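Local coordinates for protein phosphoribosylformylglycinamidine synthase 2 (Thermus thermophilus, PDB 3VIU) that belongs to the PurM-like AIR synthase-related family, carries that family's N- and C-terminal domain pair twice, and binds adenosine-5'-diphosphate and a magnesium ion, at residues P196-G201 against A319-F324; T245-E250 against G325-D330; L282-V287 against E297-S302. All blocks are in the same frame, centred on the assembly; numbering follows the deposited sequence.

Contact 1. Residues P196-G201 against A319-F324; sequences PIYYAG and ALEEVF
Tyr198 and Ala200 of strand 196-201 face Leu320, Glu321 and Phe324 of helix 317-326 in a helix-on-sheet layer of an AIR synthase-related C-terminal domain. The short segments run almost exactly parallel, 3° apart, with their axes 11.1 Å from each other, and the alternation of the strand sends residues 198 and 200 to the helix while 197 and 199 point away from it.

The apolar part centres on the tyrosine ring. Leu320 CD2 lies over one face, 4.3 Å from the centroid of the Tyr198 ring in a CH-pi contact, and is displaced toward the rim, so that Tyr198 CG is its nearest ring atom. With CG anti to the backbone N (chi1 177°), Leu320 reaches out from the helix past the tyrosine side chain, the two running in opposite senses. Farther along, the Ala200 methyl meets the CD2-CE2 side of Phe324 obliquely, although its modelled closeness is doubtful. Pro312 and Cys331, on the two strands flanking 196-201, also touch this apolar layer.

The polar part is the approach of Tyr198 OH to Glu321 OE2, 2.9 Å apart, at the partly exposed border of an otherwise buried contact. The carboxylate is turned 65° from the ring, and its OE2 also lies at the ring edge, 3.5 Å from Tyr198 CE2.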
loop_
_atom_site.group_PDB
_atom_site.type_symbol
_atom_site.label_atom_id
_atom_site.label_comp_id
_atom_site.label_asym_id
_atom_site.label_seq_id
_atom_site.Cartn_x
_atom_site.Cartn_y
_atom_site.Cartn_z
ATOM N N PRO A 196 -7.579 -18.080 -28.651
ATOM C CA PRO A 196 -6.743 -17.012 -29.196
ATOM C C PRO A 196 -6.530 -16.021 -28.044
ATOM O O PRO A 196 -7.314 -16.001 -27.092
ATOM C CB PRO A 196 -7.612 -16.436 -30.303
ATOM C CG PRO A 196 -8.988 -16.582 -29.735
ATOM C CD PRO A 196 -8.951 -17.991 -29.176
ATOM N N ILE A 197 -5.476 -15.219 -28.113
ATOM C CA ILE A 197 -5.199 -14.238 -27.063
ATOM C C ILE A 197 -5.262 -12.838 -27.673
ATOM O O ILE A 197 -4.499 -12.517 -28.591
ATOM C CB ILE A 197 -3.789 -14.428 -26.463
ATOM C CG1 ILE A 197 -3.526 -15.909 -26.177
ATOM C CG2 ILE A 197 -3.653 -13.590 -25.211
ATOM C CD1 ILE A 197 -4.521 -16.539 -25.260
ATOM N N TYR A 198 -6.165 -12.003 -27.165
ATOM C CA TYR A 198 -6.305 -10.653 -27.693
ATOM C C TYR A 198 -5.448 -9.603 -26.996
ATOM O O TYR A 198 -5.098 -9.730 -25.820
ATOM C CB TYR A 198 -7.772 -10.225 -27.672
ATOM C CG TYR A 198 -8.597 -10.833 -28.781
ATOM C CD1 TYR A 198 -8.793 -12.213 -28.862
ATOM C CD2 TYR A 198 -9.203 -10.027 -29.741
ATOM C CE1 TYR A 198 -9.575 -12.772 -29.868
ATOM C CE2 TYR A 198 -9.988 -10.574 -30.751
ATOM C CZ TYR A 198 -10.173 -11.947 -30.809
ATOM O OH TYR A 198 -10.963 -12.486 -31.803
ATOM N N TYR A 199 -5.122 -8.566 -27.759
ATOM C CA TYR A 199 -4.304 -7.444 -27.322
ATOM C C TYR A 199 -5.139 -6.191 -27.529
ATOM O O TYR A 199 -5.686 -5.987 -28.616
ATOM C CB TYR A 199 -3.040 -7.385 -28.189
ATOM C CG TYR A 199 -2.191 -6.131 -28.089
ATOM C CD1 TYR A 199 -2.713 -4.871 -28.377
ATOM C CD2 TYR A 199 -0.837 -6.218 -27.775
ATOM C CE1 TYR A 199 -1.901 -3.731 -28.357
ATOM C CE2 TYR A 199 -0.021 -5.094 -27.752
ATOM C CZ TYR A 199 -0.553 -3.854 -28.043
ATOM O OH TYR A 199 0.269 -2.742 -28.026
ATOM N N ALA A 200 -5.231 -5.360 -26.495
ATOM C CA ALA A 200 -5.992 -4.117 -26.574
ATOM C C ALA A 200 -5.277 -2.988 -25.843
ATOM O O ALA A 200 -4.521 -3.230 -24.911
ATOM C CB ALA A 200 -7.368 -4.317 -25.989
ATOM N N GLY A 201 -5.528 -1.757 -26.270
ATOM C CA GLY A 201 -4.893 -0.610 -25.644
ATOM C C GLY A 201 -3.911 0.102 -26.558
ATOM O O GLY A 201 -4.028 0.030 -27.773
ATOM N N ALA A 319 -18.068 -11.175 -29.564
ATOM C CA ALA A 319 -18.610 -10.389 -28.461
ATOM C C ALA A 319 -17.532 -9.497 -27.853
ATOM O O ALA A 319 -17.757 -8.308 -27.620
ATOM C CB ALA A 319 -19.185 -11.319 -27.394
ATOM N N LEU A 320 -16.363 -10.081 -27.601
ATOM C CA LEU A 320 -15.245 -9.349 -27.018
ATOM C C LEU A 320 -14.872 -8.171 -27.902
ATOM O O LEU A 320 -14.646 -7.063 -27.416
ATOM C CB LEU A 320 -14.023 -10.268 -26.840
ATOM C CG LEU A 320 -12.736 -9.632 -26.289
ATOM C CD1 LEU A 320 -12.998 -9.076 -24.899
ATOM C CD2 LEU A 320 -11.609 -10.658 -26.247
ATOM N N GLU A 321 -14.818 -8.406 -29.206
ATOM C CA GLU A 321 -14.453 -7.346 -30.140
ATOM C C GLU A 321 -15.469 -6.214 -30.085
ATOM O O GLU A 321 -15.105 -5.036 -30.056
ATOM C CB GLU A 321 -14.362 -7.911 -31.562
ATOM C CG GLU A 321 -13.635 -9.247 -31.622
ATOM C CD GLU A 321 -13.440 -9.769 -33.032
ATOM O OE1 GLU A 321 -14.355 -9.594 -33.869
ATOM O OE2 GLU A 321 -12.373 -10.369 -33.294
ATOM N N GLU A 322 -16.743 -6.582 -30.054
ATOM C CA GLU A 322 -17.819 -5.603 -30.008
ATOM C C GLU A 322 -17.758 -4.781 -28.730
ATOM O O GLU A 322 -17.966 -3.563 -28.758
ATOM C CB GLU A 322 -19.171 -6.306 -30.167
ATOM C CG GLU A 322 -19.311 -6.935 -31.559
ATOM C CD GLU A 322 -20.624 -7.658 -31.781
ATOM O OE1 GLU A 322 -20.804 -8.217 -32.884
ATOM O OE2 GLU A 322 -21.472 -7.668 -30.861
ATOM N N VAL A 323 -17.459 -5.437 -27.614
ATOM C CA VAL A 323 -17.341 -4.719 -26.357
ATOM C C VAL A 323 -16.343 -3.580 -26.538
ATOM O O VAL A 323 -16.642 -2.433 -26.214
ATOM C CB VAL A 323 -16.850 -5.626 -25.217
ATOM C CG1 VAL A 323 -16.496 -4.778 -23.999
ATOM C CG2 VAL A 323 -17.936 -6.616 -24.842
ATOM N N PHE A 324 -15.164 -3.888 -27.068
ATOM C CA PHE A 324 -14.165 -2.851 -27.269
ATOM C C PHE A 324 -14.580 -1.876 -28.348
ATOM O O PHE A 324 -14.244 -0.697 -28.282
ATOM C CB PHE A 324 -12.802 -3.464 -27.591
ATOM C CG PHE A 324 -12.085 -3.967 -26.381
ATOM C CD1 PHE A 324 -12.633 -4.986 -25.610
ATOM C CD2 PHE A 324 -10.896 -3.383 -25.971
ATOM C CE1 PHE A 324 -12.011 -5.409 -24.451
ATOM C CE2 PHE A 324 -10.264 -3.797 -24.811
ATOM C CZ PHE A 324 -10.819 -4.811 -24.047
#

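Contact 2. Residues T245-E250 against G325-D330; sequences TLEAIE and GRWGLD
The guanidinium of Arg326 and the indole of Trp327 are both met at their edges by one carboxylate, that of Glu247; neither takes this partner over a face. Glu247 OE1 lies in the guanidinium plane and receives two bonds side-on, from Arg326 NE at 3.0 Å and from Arg326 NH2 at 2.9 Å. Both nitrogens thus close on one oxygen, in a salt bridge where carboxylate and guanidinium are only modestly tilted against each other. Glu247 OE2 serves the indole: Trp327 NE1 approaches it to 2.6 Å, a short and nearly straight bond with 167° at the hydrogen. The acceptor lies in the plane of the indole, but the two planes stand 79° apart, and the N-H comes to the oxygen from above the carboxylate plane.

An extended glutamate makes this double grip possible. Its CG stands opposite the backbone N (chi1 177°), and the straight chain carries the carboxylate out from helix 235-250, whereas the arginine bends at chi3 to bring its NE side round. With a donor on each oxygen, rotation of the carboxylate should be restricted, and the adjacent positive charge would be expected to favour its ionised form.

Arg326 and Trp327 lie where helix 317-326 runs out, in a Schellman motif with Gly328 at C-prime: Leu329 N bonds to Phe324 O, and Gly328 N to Gly325 O. Around the polar clasp, Val323 packs on Ala248, Trp327 leans on Glu243 and Ala244, and Leu329 reaches Leu237 and Leu240, fastening the exit toward strand 331-338 to helix 235-250.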
loop_
_atom_site.group_PDB
_atom_site.type_symbol
_atom_site.label_atom_id
_atom_site.label_comp_id
_atom_site.label_asym_id
_atom_site.label_seq_id
_atom_site.Cartn_x
_atom_site.Cartn_y
_atom_site.Cartn_z
ATOM N N THR A 245 -12.547 -3.466 -20.527
ATOM C CA THR A 245 -12.143 -4.664 -19.808
ATOM C C THR A 245 -13.203 -5.038 -18.787
ATOM O O THR A 245 -13.615 -6.197 -18.709
ATOM C CB THR A 245 -10.787 -4.455 -19.098
ATOM O OG1 THR A 245 -9.785 -4.154 -20.079
ATOM C CG2 THR A 245 -10.376 -5.721 -18.318
ATOM N N LEU A 246 -13.653 -4.050 -18.014
ATOM C CA LEU A 246 -14.673 -4.285 -17.003
ATOM C C LEU A 246 -15.974 -4.769 -17.630
ATOM O O LEU A 246 -16.602 -5.695 -17.122
ATOM C CB LEU A 246 -14.940 -3.015 -16.193
ATOM C CG LEU A 246 -13.863 -2.507 -15.232
ATOM C CD1 LEU A 246 -14.311 -1.176 -14.638
ATOM C CD2 LEU A 246 -13.619 -3.519 -14.132
ATOM N N GLU A 247 -16.391 -4.152 -18.733
ATOM C CA GLU A 247 -17.628 -4.584 -19.364
ATOM C C GLU A 247 -17.430 -5.991 -19.899
ATOM O O GLU A 247 -18.253 -6.877 -19.669
ATOM C CB GLU A 247 -18.034 -3.643 -20.499
ATOM C CG GLU A 247 -19.297 -4.107 -21.232
ATOM C CD GLU A 247 -19.820 -3.101 -22.244
ATOM O OE1 GLU A 247 -20.587 -3.518 -23.141
ATOM O OE2 GLU A 247 -19.481 -1.900 -22.141
ATOM N N ALA A 248 -16.323 -6.195 -20.602
ATOM C CA ALA A 248 -16.017 -7.502 -21.154
ATOM C C ALA A 248 -16.175 -8.590 -20.082
ATOM O O ALA A 248 -16.821 -9.611 -20.317
ATOM C CB ALA A 248 -14.591 -7.512 -21.720
ATOM N N ILE A 249 -15.597 -8.377 -18.907
ATOM C CA ILE A 249 -15.715 -9.387 -17.869
ATOM C C ILE A 249 -17.103 -9.425 -17.257
ATOM O O ILE A 249 -17.611 -10.503 -16.931
ATOM C CB ILE A 249 -14.727 -9.180 -16.729
ATOM C CG1 ILE A 249 -15.061 -10.172 -15.612
ATOM C CG2 ILE A 249 -14.775 -7.741 -16.253
ATOM C CD1 ILE A 249 -14.434 -9.882 -14.281
ATOM N N GLU A 250 -17.714 -8.257 -17.082
ATOM C CA GLU A 250 -19.049 -8.210 -16.505
ATOM C C GLU A 250 -20.039 -8.948 -17.393
ATOM O O GLU A 250 -21.101 -9.362 -16.935
ATOM C CB GLU A 250 -19.486 -6.766 -16.286
ATOM C CG GLU A 250 -18.863 -6.168 -15.044
ATOM C CD GLU A 250 -19.154 -4.696 -14.880
ATOM O OE1 GLU A 250 -20.345 -4.310 -14.865
ATOM O OE2 GLU A 250 -18.184 -3.925 -14.756
ATOM N N GLY A 325 -15.314 -2.365 -29.339
ATOM C CA GLY A 325 -15.776 -1.484 -30.397
ATOM C C GLY A 325 -16.656 -0.400 -29.793
ATOM O O GLY A 325 -16.558 0.770 -30.156
ATOM N N ARG A 326 -17.510 -0.796 -28.852
ATOM C CA ARG A 326 -18.406 0.144 -28.191
ATOM C C ARG A 326 -17.658 1.262 -27.463
ATOM O O ARG A 326 -18.149 2.392 -27.381
ATOM C CB ARG A 326 -19.319 -0.591 -27.206
ATOM C CG ARG A 326 -20.417 -1.396 -27.874
ATOM C CD ARG A 326 -21.540 -1.691 -26.898
ATOM N NE ARG A 326 -21.259 -2.832 -26.033
ATOM C CZ ARG A 326 -21.307 -4.098 -26.432
ATOM N NH1 ARG A 326 -21.623 -4.388 -27.687
ATOM N NH2 ARG A 326 -21.051 -5.076 -25.571
ATOM N N TRP A 327 -16.475 0.950 -26.934
ATOM C CA TRP A 327 -15.681 1.958 -26.234
ATOM C C TRP A 327 -14.622 2.596 -27.135
ATOM O O TRP A 327 -13.681 3.221 -26.660
ATOM C CB TRP A 327 -15.033 1.356 -24.982
ATOM C CG TRP A 327 -16.049 0.990 -23.947
ATOM C CD1 TRP A 327 -16.676 -0.217 -23.799
ATOM C CD2 TRP A 327 -16.642 1.871 -22.983
ATOM N NE1 TRP A 327 -17.625 -0.140 -22.809
ATOM C CE2 TRP A 327 -17.626 1.129 -22.290
ATOM C CE3 TRP A 327 -16.441 3.218 -22.640
ATOM C CZ2 TRP A 327 -18.413 1.689 -21.269
ATOM C CZ3 TRP A 327 -17.224 3.777 -21.625
ATOM C CH2 TRP A 327 -18.198 3.010 -20.953
ATOM N N GLY A 328 -14.796 2.439 -28.444
ATOM C CA GLY A 328 -13.864 3.020 -29.392
ATOM C C GLY A 328 -12.461 2.448 -29.370
ATOM O O GLY A 328 -11.512 3.129 -29.745
ATOM N N LEU A 329 -12.323 1.199 -28.943
ATOM C CA LEU A 329 -11.010 0.564 -28.883
ATOM C C LEU A 329 -10.863 -0.664 -29.783
ATOM O O LEU A 329 -11.819 -1.416 -29.999
ATOM C CB LEU A 329 -10.686 0.161 -27.442
ATOM C CG LEU A 329 -10.403 1.280 -26.440
ATOM C CD1 LEU A 329 -10.319 0.698 -25.035
ATOM C CD2 LEU A 329 -9.110 1.987 -26.825
ATOM N N ASP A 330 -9.651 -0.853 -30.301
ATOM C CA ASP A 330 -9.342 -1.994 -31.154
ATOM C C ASP A 330 -8.942 -3.148 -30.247
ATOM O O ASP A 330 -8.221 -2.956 -29.269
ATOM C CB ASP A 330 -8.166 -1.687 -32.088
ATOM C CG ASP A 330 -8.318 -0.366 -32.820
ATOM O OD1 ASP A 330 -9.356 -0.171 -33.495
ATOM O OD2 ASP A 330 -7.393 0.477 -32.725
#

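Contact 3. Residues L282-V287 against E297-S302; sequences LHLDLV and EELLLS
Leu284 puts its two methyl branches to separate use, CD2 against Leu299 and CD1 against Leu300, while Leu282, two residues earlier and still in the strand, meets Leu300. The four leucines join the end of strand 279-283, and the 3-10 turn that follows it, to helix 296-301 in the AIR synthase-related C-terminal domain.

Side-chain conformation decides which branch arrives where. Leu282 differs from the other three: its CG is swung opposite the backbone N (chi1 173°), beside the carbonyl carbon, and CD2 ends 3.8 Å from CD2 of Leu300, methyl to methyl. The two side chains pass in opposite directions. In Leu284 the CG lies beside the backbone N instead (chi1 -75°), which directs the fork at the helix. One prong, Leu284 CD2, rests 3.9 Å from Leu299 CB, touching the root of that side chain and not its branches. The other, Leu284 CD1, comes 3.9 Å from Leu300 CG, at the branch point, with the two side chains nearly perpendicular. Leu300 starts out along the flank of its helix, but its far end turns inward, so a chain that begins beside the contact finishes against both strand-side leucines, with CD2 on Leu282 and CG on Leu284.

The turn gives Leu284 its place: Leu286 N bonds to His283 O at 3.0 Å, and Val287 N to Leu284 O at 3.1 Å. Val345 of strand 342-347 touches both Leu284 and Leu300, and Val29 of helix 28-37 packs on Leu300 as well.

No hydrogen bond links the two segments. Cohesion here rests on dispersion and on the burial of leucine side chains, so any specificity probably comes from the fit of the branched ends and not from a directional bond.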
loop_
_atom_site.group_PDB
_atom_site.type_symbol
_atom_site.label_atom_id
_atom_site.label_comp_id
_atom_site.label_asym_id
_atom_site.label_seq_id
_atom_site.Cartn_x
_atom_site.Cartn_y
_atom_site.Cartn_z
ATOM N N LEU A 282 3.212 -16.647 -29.677
ATOM C CA LEU A 282 3.020 -15.224 -29.940
ATOM C C LEU A 282 3.447 -14.859 -31.360
ATOM O O LEU A 282 4.548 -15.185 -31.796
ATOM C CB LEU A 282 3.813 -14.386 -28.919
ATOM C CG LEU A 282 3.884 -12.860 -29.098
ATOM C CD1 LEU A 282 2.490 -12.251 -29.177
ATOM C CD2 LEU A 282 4.656 -12.260 -27.929
ATOM N N HIS A 283 2.555 -14.196 -32.080
ATOM C CA HIS A 283 2.833 -13.766 -33.443
ATOM C C HIS A 283 3.131 -12.274 -33.359
ATOM O O HIS A 283 2.220 -11.454 -33.409
ATOM C CB HIS A 283 1.609 -14.007 -34.324
ATOM C CG HIS A 283 1.248 -15.453 -34.481
ATOM N ND1 HIS A 283 1.784 -16.254 -35.467
ATOM C CD2 HIS A 283 0.403 -16.245 -33.775
ATOM C CE1 HIS A 283 1.285 -17.474 -35.362
ATOM N NE2 HIS A 283 0.445 -17.495 -34.344
ATOM N N LEU A 284 4.402 -11.921 -33.217
ATOM C CA LEU A 284 4.768 -10.518 -33.096
ATOM C C LEU A 284 4.312 -9.650 -34.249
ATOM O O LEU A 284 4.104 -8.451 -34.069
ATOM C CB LEU A 284 6.283 -10.361 -32.907
ATOM C CG LEU A 284 6.788 -10.722 -31.505
ATOM C CD1 LEU A 284 8.309 -10.591 -31.447
ATOM C CD2 LEU A 284 6.113 -9.818 -30.467
ATOM N N ASP A 285 4.143 -10.241 -35.426
ATOM C CA ASP A 285 3.720 -9.464 -36.582
ATOM C C ASP A 285 2.313 -8.914 -36.432
ATOM O O ASP A 285 1.950 -7.946 -37.093
ATOM C CB ASP A 285 3.797 -10.300 -37.866
ATOM C CG ASP A 285 5.204 -10.765 -38.176
ATOM O OD1 ASP A 285 6.144 -9.950 -38.040
ATOM O OD2 ASP A 285 5.366 -11.940 -38.564
ATOM N N LEU A 286 1.515 -9.528 -35.567
ATOM C CA LEU A 286 0.147 -9.063 -35.361
ATOM C C LEU A 286 0.053 -7.997 -34.275
ATOM O O LEU A 286 -0.983 -7.340 -34.131
ATOM C CB LEU A 286 -0.763 -10.246 -35.024
ATOM C CG LEU A 286 -1.546 -10.857 -36.190
ATOM C CD1 LEU A 286 -0.807 -10.677 -37.488
ATOM C CD2 LEU A 286 -1.799 -12.323 -35.906
ATOM N N VAL A 287 1.141 -7.825 -33.525
ATOM C CA VAL A 287 1.206 -6.840 -32.444
ATOM C C VAL A 287 1.248 -5.395 -32.978
ATOM O O VAL A 287 2.125 -5.039 -33.762
ATOM C CB VAL A 287 2.466 -7.098 -31.545
ATOM C CG1 VAL A 287 2.584 -6.043 -30.462
ATOM C CG2 VAL A 287 2.375 -8.470 -30.909
ATOM N N GLU A 297 13.303 -8.384 -29.798
ATOM C CA GLU A 297 13.451 -8.121 -28.367
ATOM C C GLU A 297 12.772 -6.821 -27.923
ATOM O O GLU A 297 12.224 -6.754 -26.827
ATOM C CB GLU A 297 14.933 -8.120 -27.943
ATOM C CG GLU A 297 15.812 -7.024 -28.531
ATOM C CD GLU A 297 16.297 -7.336 -29.937
ATOM O OE1 GLU A 297 17.106 -6.547 -30.472
ATOM O OE2 GLU A 297 15.874 -8.364 -30.510
ATOM N N GLU A 298 12.795 -5.801 -28.776
ATOM C CA GLU A 298 12.153 -4.524 -28.461
ATOM C C GLU A 298 10.651 -4.690 -28.272
ATOM O O GLU A 298 10.063 -4.120 -27.354
ATOM C CB GLU A 298 12.404 -3.510 -29.575
ATOM C CG GLU A 298 13.795 -2.915 -29.558
ATOM C CD GLU A 298 14.070 -2.036 -30.760
ATOM O OE1 GLU A 298 15.069 -1.292 -30.720
ATOM O OE2 GLU A 298 13.296 -2.097 -31.746
ATOM N N LEU A 299 10.027 -5.466 -29.149
ATOM C CA LEU A 299 8.596 -5.689 -29.047
ATOM C C LEU A 299 8.308 -6.525 -27.813
ATOM O O LEU A 299 7.406 -6.213 -27.031
ATOM C CB LEU A 299 8.076 -6.395 -30.304
ATOM C CG LEU A 299 8.161 -5.568 -31.600
ATOM C CD1 LEU A 299 7.894 -6.449 -32.808
ATOM C CD2 LEU A 299 7.167 -4.413 -31.537
ATOM N N LEU A 300 9.102 -7.573 -27.629
ATOM C CA LEU A 300 8.936 -8.485 -26.498
ATOM C C LEU A 300 9.145 -7.867 -25.118
ATOM O O LEU A 300 8.447 -8.219 -24.166
ATOM C CB LEU A 300 9.882 -9.678 -26.648
ATOM C CG LEU A 300 9.539 -10.733 -27.702
ATOM C CD1 LEU A 300 10.743 -11.614 -27.943
ATOM C CD2 LEU A 300 8.364 -11.560 -27.230
ATOM N N LEU A 301 10.090 -6.943 -25.004
ATOM C CA LEU A 301 10.378 -6.352 -23.706
ATOM C C LEU A 301 9.874 -4.939 -23.464
ATOM O O LEU A 301 10.103 -4.371 -22.399
ATOM C CB LEU A 301 11.884 -6.436 -23.448
ATOM C CG LEU A 301 12.390 -7.880 -23.566
ATOM C CD1 LEU A 301 13.842 -7.979 -23.151
ATOM C CD2 LEU A 301 11.528 -8.767 -22.693
ATOM N N SER A 302 9.191 -4.363 -24.444
ATOM C CA SER A 302 8.656 -3.027 -24.267
ATOM C C SER A 302 7.710 -3.043 -23.082
ATOM O O SER A 302 7.001 -4.024 -22.855
ATOM C CB SER A 302 7.869 -2.584 -25.492
ATOM O OG SER A 302 7.108 -1.427 -25.190
#

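How the contacts relate
Of these segments, the first along the chain is strand 196-201, followed by helix 235-250, and the chain returns to both much later. Contact 1 closes its loop at helix 317-326; contact 2, opened at 245-250, closes at once afterwards, at the end of that same helix, so the two cross. Contact 3 is a short closure, 282-287 with 297-302, nested inside both. Contacts 1 and 2 adjoin, joining helices 235-250 and 317-326 to each other and helix 317-326 to an inner strand of the sheet. Contact 3 ties another strand of that sheet to helix 296-301; it meets contact 1 where Tyr199 packs on Val287, but stays about 9 Å from contact 2 between nearest atoms.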